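Local coordinates for fructooligosaccharide ABC transporter substrate-binding protein FusA (Streptococcus pneumoniae, PDB 5G5Y) that captures fructooligosaccharides, with a preference for tetrasaccharides and longer chains, for import by the FusABC-MsmK ABC transporter, at residues K162-F167 with K240-K245; N169-G174 with A178-F183; D244-E249 with I256-D261. All blocks are in the same frame, centred on the assembly; numbering follows the deposited sequence.

Interaction 1: K162-F167 with K240-K245; sequences KVLEAF and KGLIDK
Leu-242 lays its forked end against one turn of helix 157-169, and both methyls touch it. CD1 lies nearest CB of Leu-164, at 3.8 Å, while CD2 presses on the main chain of the same residue, 3.5 Å from Leu-164 O, and reaches CG of Glu-165 at 3.9 Å. The CB of Leu-242 faces the helix, and CG anti to the carbonyl carbon (chi1 -59°) carries the fork onto it. Just before it, Gly-241, at positive phi, is the C-prime residue of the Schellman motif that ends helix 225-239.

Glu-165 crosses this leucine obliquely and runs on, extended, to Lys-240. Its OE2 lies over the aliphatic part of the lysine, 3.6 Å from CD, whereas Lys-240 NZ stays 4.2 Å from OE2, beyond salt-bridge range. One water joins the two charged ends instead, donating to Glu-165 OE2 (2.8 Å) and accepting from Lys-240 NZ (2.6 Å). A second water donates to Lys-240 O and, weakly, to the same carboxylate oxygen.

The result is graded chemistry: a buried leucine contact between helix 157-169 and the loop that leaves helix 225-239, bordered toward solvent by a water-mediated charge pair that probably adds attraction without requiring a rigid ion pair.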
loop_
_atom_site.group_PDB
_atom_site.type_symbol
_atom_site.label_atom_id
_atom_site.label_comp_id
_atom_site.label_asym_id
_atom_site.label_seq_id
_atom_site.Cartn_x
_atom_site.Cartn_y
_atom_site.Cartn_z
ATOM N N LYS A 162 -1.546 16.379 27.906
ATOM C CA LYS A 162 -2.038 17.694 28.407
ATOM C C LYS A 162 -2.974 18.361 27.404
ATOM O O LYS A 162 -4.045 18.823 27.750
ATOM C CB LYS A 162 -0.879 18.649 28.756
ATOM C CG LYS A 162 0.051 18.175 29.880
ATOM C CD LYS A 162 1.114 19.219 30.234
ATOM C CE LYS A 162 2.321 18.623 30.978
ATOM N NZ LYS A 162 3.404 18.127 30.059
ATOM N N VAL A 163 -2.610 18.337 26.128
ATOM C CA VAL A 163 -3.495 18.823 25.077
ATOM C C VAL A 163 -4.807 18.062 24.965
ATOM O O VAL A 163 -5.882 18.667 24.769
ATOM C CB VAL A 163 -2.739 18.832 23.712
ATOM C CG1 VAL A 163 -3.673 18.901 22.527
ATOM C CG2 VAL A 163 -1.774 19.983 23.708
ATOM N N LEU A 164 -4.750 16.727 25.030
ATOM C CA LEU A 164 -5.976 15.960 24.952
ATOM C C LEU A 164 -6.914 16.246 26.158
ATOM O O LEU A 164 -8.137 16.257 26.009
ATOM C CB LEU A 164 -5.673 14.454 24.868
ATOM C CG LEU A 164 -4.873 14.026 23.615
ATOM C CD1 LEU A 164 -4.476 12.575 23.732
ATOM C CD2 LEU A 164 -5.628 14.257 22.325
ATOM N N GLU A 165 -6.339 16.427 27.332
ATOM C CA GLU A 165 -7.148 16.779 28.536
ATOM C C GLU A 165 -7.828 18.134 28.388
ATOM O O GLU A 165 -8.998 18.277 28.756
ATOM C CB GLU A 165 -6.285 16.750 29.764
ATOM C CG GLU A 165 -5.923 15.322 30.106
ATOM C CD GLU A 165 -5.093 15.193 31.348
ATOM O OE1 GLU A 165 -4.083 15.905 31.468
ATOM O OE2 GLU A 165 -5.446 14.327 32.171
ATOM N N ALA A 166 -7.111 19.085 27.808
ATOM C CA ALA A 166 -7.686 20.413 27.462
ATOM C C ALA A 166 -8.790 20.299 26.407
ATOM O O ALA A 166 -9.848 20.934 26.537
ATOM C CB ALA A 166 -6.595 21.375 27.022
ATOM N N PHE A 167 -8.588 19.461 25.387
ATOM C CA PHE A 167 -9.663 19.142 24.448
ATOM C C PHE A 167 -10.861 18.492 25.148
ATOM O O PHE A 167 -12.009 18.752 24.796
ATOM C CB PHE A 167 -9.214 18.154 23.350
ATOM C CG PHE A 167 -8.209 18.692 22.360
ATOM C CD1 PHE A 167 -7.893 20.060 22.251
ATOM C CD2 PHE A 167 -7.626 17.810 21.462
ATOM C CE1 PHE A 167 -6.982 20.502 21.308
ATOM C CE2 PHE A 167 -6.722 18.254 20.505
ATOM C CZ PHE A 167 -6.409 19.597 20.415
ATOM N N LYS A 240 -7.524 8.191 31.479
ATOM C CA LYS A 240 -7.906 9.606 31.558
ATOM C C LYS A 240 -9.179 9.999 30.819
ATOM O O LYS A 240 -9.483 11.171 30.742
ATOM C CB LYS A 240 -6.733 10.459 31.125
ATOM C CG LYS A 240 -5.560 10.319 32.081
ATOM C CD LYS A 240 -4.325 10.988 31.540
ATOM C CE LYS A 240 -3.065 10.537 32.256
ATOM N NZ LYS A 240 -2.899 11.263 33.541
ATOM N N GLY A 241 -9.910 9.035 30.261
ATOM C CA GLY A 241 -11.133 9.306 29.487
ATOM C C GLY A 241 -10.903 10.050 28.188
ATOM O O GLY A 241 -11.761 10.808 27.727
ATOM N N LEU A 242 -9.741 9.845 27.576
ATOM C CA LEU A 242 -9.381 10.631 26.398
ATOM C C LEU A 242 -9.676 9.909 25.090
ATOM O O LEU A 242 -9.675 10.557 24.030
ATOM C CB LEU A 242 -7.913 11.028 26.493
ATOM C CG LEU A 242 -7.511 11.856 27.719
ATOM C CD1 LEU A 242 -5.988 12.051 27.817
ATOM C CD2 LEU A 242 -8.229 13.207 27.731
ATOM N N ILE A 243 -9.954 8.598 25.137
ATOM C CA ILE A 243 -10.198 7.813 23.939
ATOM C C ILE A 243 -11.688 7.745 23.641
ATOM O O ILE A 243 -12.502 7.567 24.549
ATOM C CB ILE A 243 -9.612 6.364 24.034
ATOM C CG1 ILE A 243 -8.092 6.420 24.297
ATOM C CG2 ILE A 243 -9.900 5.595 22.754
ATOM C CD1 ILE A 243 -7.395 5.059 24.349
ATOM N N ASP A 244 -12.020 7.915 22.362
ATOM C CA ASP A 244 -13.327 7.608 21.808
ATOM C C ASP A 244 -13.921 6.335 22.419
ATOM O O ASP A 244 -13.358 5.249 22.274
ATOM C CB ASP A 244 -13.182 7.473 20.262
ATOM C CG ASP A 244 -14.500 7.554 19.516
ATOM O OD1 ASP A 244 -15.536 7.208 20.109
ATOM O OD2 ASP A 244 -14.501 7.918 18.304
ATOM N N LYS A 245 -15.078 6.450 23.096
ATOM C CA LYS A 245 -15.699 5.231 23.689
ATOM C C LYS A 245 -16.048 4.109 22.694
ATOM O O LYS A 245 -16.223 2.956 23.103
ATOM C CB LYS A 245 -16.888 5.560 24.619
ATOM C CG LYS A 245 -17.855 6.625 24.123
ATOM C CD LYS A 245 -19.278 6.428 24.642
ATOM C CE LYS A 245 -20.283 7.246 23.834
ATOM N NZ LYS A 245 -20.571 6.631 22.501
HETATM O O HOH W 1 -8.665 13.360 32.229
HETATM O O HOH W 2 -3.030 13.843 33.492
#

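Interaction 2: N169-G174 with A178-F183; sequences NGDPNG and ADEIPF. With CA (calcium ion), chain C.
Glu-180 and Asp-171 meet at a calcium ion, where their side chains cross at about a right angle and their carboxylate planes are 79° apart. Glu-180 binds through both oxygens, Asp-171 and Asp-179 each through OD1 at 2.1 Å, and Asn-173 through its amide oxygen OD1 at 2.5 Å. Asn-175 OD1 and the carbonyl of Glu-177 complete the seven-atom shell. Ligands at loop positions 1, 3, 5, 7 and 9 resemble those of an EF-hand, although the bidentate glutamate comes at 10 rather than 12. The site is experimentally established; calcium binding is essential for substrate translocation, and this is probably the site concerned.

Two hydrogen bonds brace the ligands. The backbone N of Asn-173 gives a nearly straight bond (3.0 Å) to Glu-180 OE2, so that one oxygen serves both metal and main chain. From the same residue, ND2 donates 2.9 Å to Asp-179 OD2 on its syn side, tilted 20° from the carboxylate plane, with the acceptor in the amide plane; the two groups thus hold each other's rotation while OD1 of each binds calcium. Asp-171 OD2 is taken up by the backbone N of Gly-176, and a water links Asp-171 N with Glu-180 OE1.

Outside, Pro-172 sets CG and CD against the Glu-180 chain, which bends at chi2 (84°) to bring its carboxylate round to the metal; CG to CG is 3.7 Å.

Trp-145 of helix 143-148 touches Pro-172, Asn-173 and Glu-180. The calcium loop runs from the end of helix 157-169 into strand 181-183, an outermost strand whose backbone pairs with strand 264-269.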
loop_
_atom_site.group_PDB
_atom_site.type_symbol
_atom_site.label_atom_id
_atom_site.label_comp_id
_atom_site.label_asym_id
_atom_site.label_seq_id
_atom_site.Cartn_x
_atom_site.Cartn_y
_atom_site.Cartn_z
ATOM N N ASN A 169 -11.882 18.720 28.385
ATOM C CA ASN A 169 -12.535 19.530 29.432
ATOM C C ASN A 169 -12.746 20.990 29.042
ATOM O O ASN A 169 -13.454 21.702 29.740
ATOM C CB ASN A 169 -11.667 19.535 30.693
ATOM C CG ASN A 169 -11.370 18.134 31.209
ATOM O OD1 ASN A 169 -12.226 17.265 31.182
ATOM N ND2 ASN A 169 -10.135 17.914 31.670
ATOM N N GLY A 170 -12.081 21.458 27.989
ATOM C CA GLY A 170 -12.039 22.892 27.672
ATOM C C GLY A 170 -13.097 23.399 26.720
ATOM O O GLY A 170 -13.104 24.576 26.401
ATOM N N ASP A 171 -13.956 22.520 26.218
ATOM C CA ASP A 171 -14.970 22.881 25.240
ATOM C C ASP A 171 -14.429 23.796 24.109
ATOM O O ASP A 171 -14.924 24.910 23.909
ATOM C CB ASP A 171 -16.195 23.493 25.955
ATOM C CG ASP A 171 -17.355 23.780 25.007
ATOM O OD1 ASP A 171 -17.618 22.944 24.098
ATOM O OD2 ASP A 171 -18.015 24.845 25.184
ATOM N N PRO A 172 -13.405 23.318 23.359
ATOM C CA PRO A 172 -12.850 24.173 22.298
ATOM C C PRO A 172 -13.820 24.530 21.162
ATOM O O PRO A 172 -13.661 25.583 20.546
ATOM C CB PRO A 172 -11.661 23.354 21.764
ATOM C CG PRO A 172 -11.956 21.944 22.151
ATOM C CD PRO A 172 -12.611 22.086 23.514
ATOM N N ASN A 173 -14.812 23.703 20.878
ATOM C CA ASN A 173 -15.799 24.099 19.855
ATOM C C ASN A 173 -16.904 25.054 20.388
ATOM O O ASN A 173 -17.816 25.397 19.649
ATOM C CB ASN A 173 -16.381 22.882 19.118
ATOM C CG ASN A 173 -17.386 22.096 19.940
ATOM O OD1 ASN A 173 -17.752 22.481 21.054
ATOM N ND2 ASN A 173 -17.822 20.969 19.399
ATOM N N GLY A 174 -16.826 25.435 21.666
ATOM C CA GLY A 174 -17.607 26.536 22.214
ATOM C C GLY A 174 -19.109 26.329 22.352
ATOM O O GLY A 174 -19.841 27.306 22.535
ATOM N N ALA A 178 -19.669 18.630 26.515
ATOM C CA ALA A 178 -18.510 17.736 26.491
ATOM C C ALA A 178 -18.671 16.737 25.337
ATOM O O ALA A 178 -18.766 15.522 25.534
ATOM C CB ALA A 178 -18.356 17.010 27.826
ATOM N N ASP A 179 -18.709 17.276 24.125
ATOM C CA ASP A 179 -18.874 16.487 22.903
ATOM C C ASP A 179 -17.531 16.167 22.201
ATOM O O ASP A 179 -17.468 15.292 21.344
ATOM C CB ASP A 179 -19.826 17.212 21.935
ATOM C CG ASP A 179 -19.298 18.566 21.447
ATOM O OD1 ASP A 179 -18.677 19.372 22.200
ATOM O OD2 ASP A 179 -19.573 18.871 20.274
ATOM N N GLU A 180 -16.468 16.860 22.599
ATOM C CA GLU A 180 -15.133 16.668 22.013
ATOM C C GLU A 180 -14.645 15.225 22.309
ATOM O O GLU A 180 -14.716 14.755 23.462
ATOM C CB GLU A 180 -14.147 17.701 22.565
ATOM C CG GLU A 180 -14.300 19.131 22.041
ATOM C CD GLU A 180 -15.354 19.997 22.760
ATOM O OE1 GLU A 180 -16.008 19.510 23.708
ATOM O OE2 GLU A 180 -15.527 21.192 22.376
ATOM N N ILE A 181 -14.209 14.529 21.261
ATOM C CA ILE A 181 -13.617 13.199 21.372
ATOM C C ILE A 181 -12.124 13.460 21.218
ATOM O O ILE A 181 -11.675 13.732 20.113
ATOM C CB ILE A 181 -14.126 12.246 20.284
ATOM C CG1 ILE A 181 -15.660 12.136 20.341
ATOM C CG2 ILE A 181 -13.489 10.856 20.451
ATOM C CD1 ILE A 181 -16.287 11.341 19.222
ATOM N N PRO A 182 -11.360 13.429 22.315
ATOM C CA PRO A 182 -9.968 13.844 22.180
ATOM C C PRO A 182 -9.116 13.024 21.214
ATOM O O PRO A 182 -8.329 13.609 20.455
ATOM C CB PRO A 182 -9.438 13.732 23.606
ATOM C CG PRO A 182 -10.694 13.960 24.446
ATOM C CD PRO A 182 -11.728 13.203 23.732
ATOM N N PHE A 183 -9.254 11.695 21.278
ATOM C CA PHE A 183 -8.366 10.747 20.553
ATOM C C PHE A 183 -9.200 9.601 19.991
ATOM O O PHE A 183 -9.942 8.962 20.718
ATOM C CB PHE A 183 -7.341 10.232 21.569
ATOM C CG PHE A 183 -6.185 9.462 20.999
ATOM C CD1 PHE A 183 -5.032 10.119 20.575
ATOM C CD2 PHE A 183 -6.174 8.064 21.023
ATOM C CE1 PHE A 183 -3.929 9.420 20.113
ATOM C CE2 PHE A 183 -5.055 7.361 20.560
ATOM C CZ PHE A 183 -3.955 8.039 20.107
HETATM CA CA CA C . -17.971 21.145 23.114
HETATM O O HOH W 3 -14.995 19.912 26.209
#

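Interaction 3: D244-E249 with I256-D261; sequences DKEAFE and IAKGHD. With ZN (zinc ion), chain G.
Lys-258 reaches from helix 252-260 into a turn of the 244-249 loop, where its ammonium group forms salt bridges with two acids. NZ donates to Asp-244 OD2 at 2.8 Å, using that oxygen's syn lone pair, with a weak second bond to OD1. It also meets Glu-246 OE1 at 2.7 Å, but from above the carboxylate plane, 38° out of it. A bend at chi3 (-79°) directs the end of the lysine between the acids, and His-250 ND1 accepts a further hydrogen bond from NZ.

Hydrogen bonds position Asp-244. Its OD1 accepts from the backbone N of Glu-246 at 3.1 Å, making an Asx turn, while Ala-247 N bonds to Asp-244 O across a type I beta turn. From outside the loop, Ser-184 OG bonds to Asp-244 OD2.

Metal binding occupies a separate part of the helical segment: Asp-261 binds a zinc ion through OD1 at 2.0 Å, while His-260 ND1 stands farther off, at 2.6 Å. A zinc-bound water donates to Ala-257 O.

One lysine facing two acids should tend to keep both carboxylates ionised, and its grip by three residues gives a charged group a defined place where loop meets helix.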
loop_
_atom_site.group_PDB
_atom_site.type_symbol
_atom_site.label_atom_id
_atom_site.label_comp_id
_atom_site.label_asym_id
_atom_site.label_seq_id
_atom_site.Cartn_x
_atom_site.Cartn_y
_atom_site.Cartn_z
ATOM N N ASP A 244 -12.020 7.915 22.362
ATOM C CA ASP A 244 -13.327 7.608 21.808
ATOM C C ASP A 244 -13.921 6.335 22.419
ATOM O O ASP A 244 -13.358 5.249 22.274
ATOM C CB ASP A 244 -13.182 7.473 20.262
ATOM C CG ASP A 244 -14.500 7.554 19.516
ATOM O OD1 ASP A 244 -15.536 7.208 20.109
ATOM O OD2 ASP A 244 -14.501 7.918 18.304
ATOM N N LYS A 245 -15.078 6.450 23.096
ATOM C CA LYS A 245 -15.699 5.231 23.689
ATOM C C LYS A 245 -16.048 4.109 22.694
ATOM O O LYS A 245 -16.223 2.956 23.103
ATOM C CB LYS A 245 -16.888 5.560 24.619
ATOM C CG LYS A 245 -17.855 6.625 24.123
ATOM C CD LYS A 245 -19.278 6.428 24.642
ATOM C CE LYS A 245 -20.283 7.246 23.834
ATOM N NZ LYS A 245 -20.571 6.631 22.501
ATOM N N GLU A 246 -16.123 4.431 21.397
ATOM C CA GLU A 246 -16.377 3.451 20.341
ATOM C C GLU A 246 -15.131 2.992 19.547
ATOM O O GLU A 246 -15.272 2.262 18.578
ATOM C CB GLU A 246 -17.362 4.049 19.313
ATOM C CG GLU A 246 -18.657 4.666 19.832
ATOM C CD GLU A 246 -19.525 5.157 18.659
ATOM O OE1 GLU A 246 -19.293 6.264 18.113
ATOM O OE2 GLU A 246 -20.422 4.400 18.246
ATOM N N ALA A 247 -13.936 3.408 19.948
ATOM C CA ALA A 247 -12.719 3.201 19.149
ATOM C C ALA A 247 -12.454 1.733 18.804
ATOM O O ALA A 247 -11.938 1.432 17.724
ATOM C CB ALA A 247 -11.518 3.803 19.854
ATOM N N PHE A 248 -12.833 0.815 19.694
ATOM C CA PHE A 248 -12.656 -0.611 19.421
ATOM C C PHE A 248 -13.859 -1.303 18.791
ATOM O O PHE A 248 -13.794 -2.486 18.479
ATOM C CB PHE A 248 -12.204 -1.319 20.703
ATOM C CG PHE A 248 -10.881 -0.846 21.192
ATOM C CD1 PHE A 248 -9.706 -1.416 20.701
ATOM C CD2 PHE A 248 -10.795 0.184 22.138
ATOM C CE1 PHE A 248 -8.471 -0.957 21.144
ATOM C CE2 PHE A 248 -9.562 0.638 22.582
ATOM C CZ PHE A 248 -8.396 0.071 22.085
ATOM N N GLU A 249 -14.944 -0.565 18.567
ATOM C CA GLU A 249 -16.196 -1.130 18.023
ATOM C C GLU A 249 -16.634 -0.562 16.684
ATOM O O GLU A 249 -17.213 -1.267 15.880
ATOM C CB GLU A 249 -17.323 -0.898 19.025
ATOM C CG GLU A 249 -17.196 -1.782 20.236
ATOM C CD GLU A 249 -18.177 -1.415 21.328
ATOM O OE1 GLU A 249 -18.333 -0.212 21.627
ATOM O OE2 GLU A 249 -18.789 -2.341 21.901
ATOM N N ILE A 256 -15.940 8.222 9.991
ATOM C CA ILE A 256 -16.031 9.403 9.120
ATOM C C ILE A 256 -17.279 10.282 9.365
ATOM O O ILE A 256 -17.241 11.472 9.084
ATOM C CB ILE A 256 -15.844 9.065 7.633
ATOM C CG1 ILE A 256 -17.029 8.322 7.056
ATOM C CG2 ILE A 256 -14.557 8.256 7.436
ATOM C CD1 ILE A 256 -16.932 8.133 5.559
ATOM N N ALA A 257 -18.363 9.725 9.900
ATOM C CA ALA A 257 -19.515 10.567 10.313
ATOM C C ALA A 257 -19.117 11.518 11.430
ATOM O O ALA A 257 -19.403 12.723 11.383
ATOM C CB ALA A 257 -20.698 9.693 10.756
ATOM N N LYS A 258 -18.421 10.982 12.436
ATOM C CA LYS A 258 -17.898 11.801 13.506
ATOM C C LYS A 258 -16.803 12.737 13.032
ATOM O O LYS A 258 -16.743 13.882 13.470
ATOM C CB LYS A 258 -17.358 10.932 14.643
ATOM C CG LYS A 258 -18.457 10.233 15.401
ATOM C CD LYS A 258 -17.887 9.369 16.516
ATOM C CE LYS A 258 -17.338 8.051 15.995
ATOM N NZ LYS A 258 -16.950 7.236 17.173
ATOM N N GLY A 259 -15.940 12.252 12.134
ATOM C CA GLY A 259 -14.931 13.125 11.515
ATOM C C GLY A 259 -15.519 14.284 10.715
ATOM O O GLY A 259 -15.049 15.415 10.821
ATOM N N HIS A 260 -16.526 13.978 9.903
ATOM C CA HIS A 260 -17.261 14.982 9.096
ATOM C C HIS A 260 -17.813 16.114 9.981
ATOM O O HIS A 260 -17.760 17.288 9.608
ATOM C CB HIS A 260 -18.396 14.282 8.327
ATOM C CG HIS A 260 -19.198 15.192 7.442
ATOM N ND1 HIS A 260 -20.554 15.038 7.259
ATOM C CD2 HIS A 260 -18.835 16.258 6.686
ATOM C CE1 HIS A 260 -20.992 15.963 6.425
ATOM N NE2 HIS A 260 -19.973 16.725 6.073
ATOM N N ASP A 261 -18.246 15.760 11.197
ATOM C CA ASP A 261 -18.719 16.738 12.186
ATOM C C ASP A 261 -17.633 17.317 13.082
ATOM O O ASP A 261 -17.937 18.018 14.039
ATOM C CB ASP A 261 -19.863 16.131 13.017
ATOM C CG ASP A 261 -21.032 15.675 12.151
ATOM O OD1 ASP A 261 -21.284 16.313 11.101
ATOM O OD2 ASP A 261 -21.698 14.662 12.486
HETATM ZN ZN ZN G . -21.723 15.098 9.591
HETATM O O HOH W 4 -21.852 12.760 9.789
#

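In the fold
Interactions 1 and 2 both build on helix 157-169 and its exit: their centres lie 9 Å apart, and Leu-164 CD2 of interaction 1 touches Pro-182 O of interaction 2 at 3.3 Å. Interaction 3 continues from interaction 1 along the chain, sharing Asp-244 and Lys-245, its centre 14 Å away. Strand 181-183 joins all three, since Phe-183 O probably accepts a hydrogen bond from Asp-244 N (2.8 Å) and Ile-181 CD1 packs on Lys-258 CD (3.7 Å). The calcium ion held by interaction 2 is about 13 Å from the side chains of both Leu-242 and Lys-258, so the two other contacts belong to its wider surroundings.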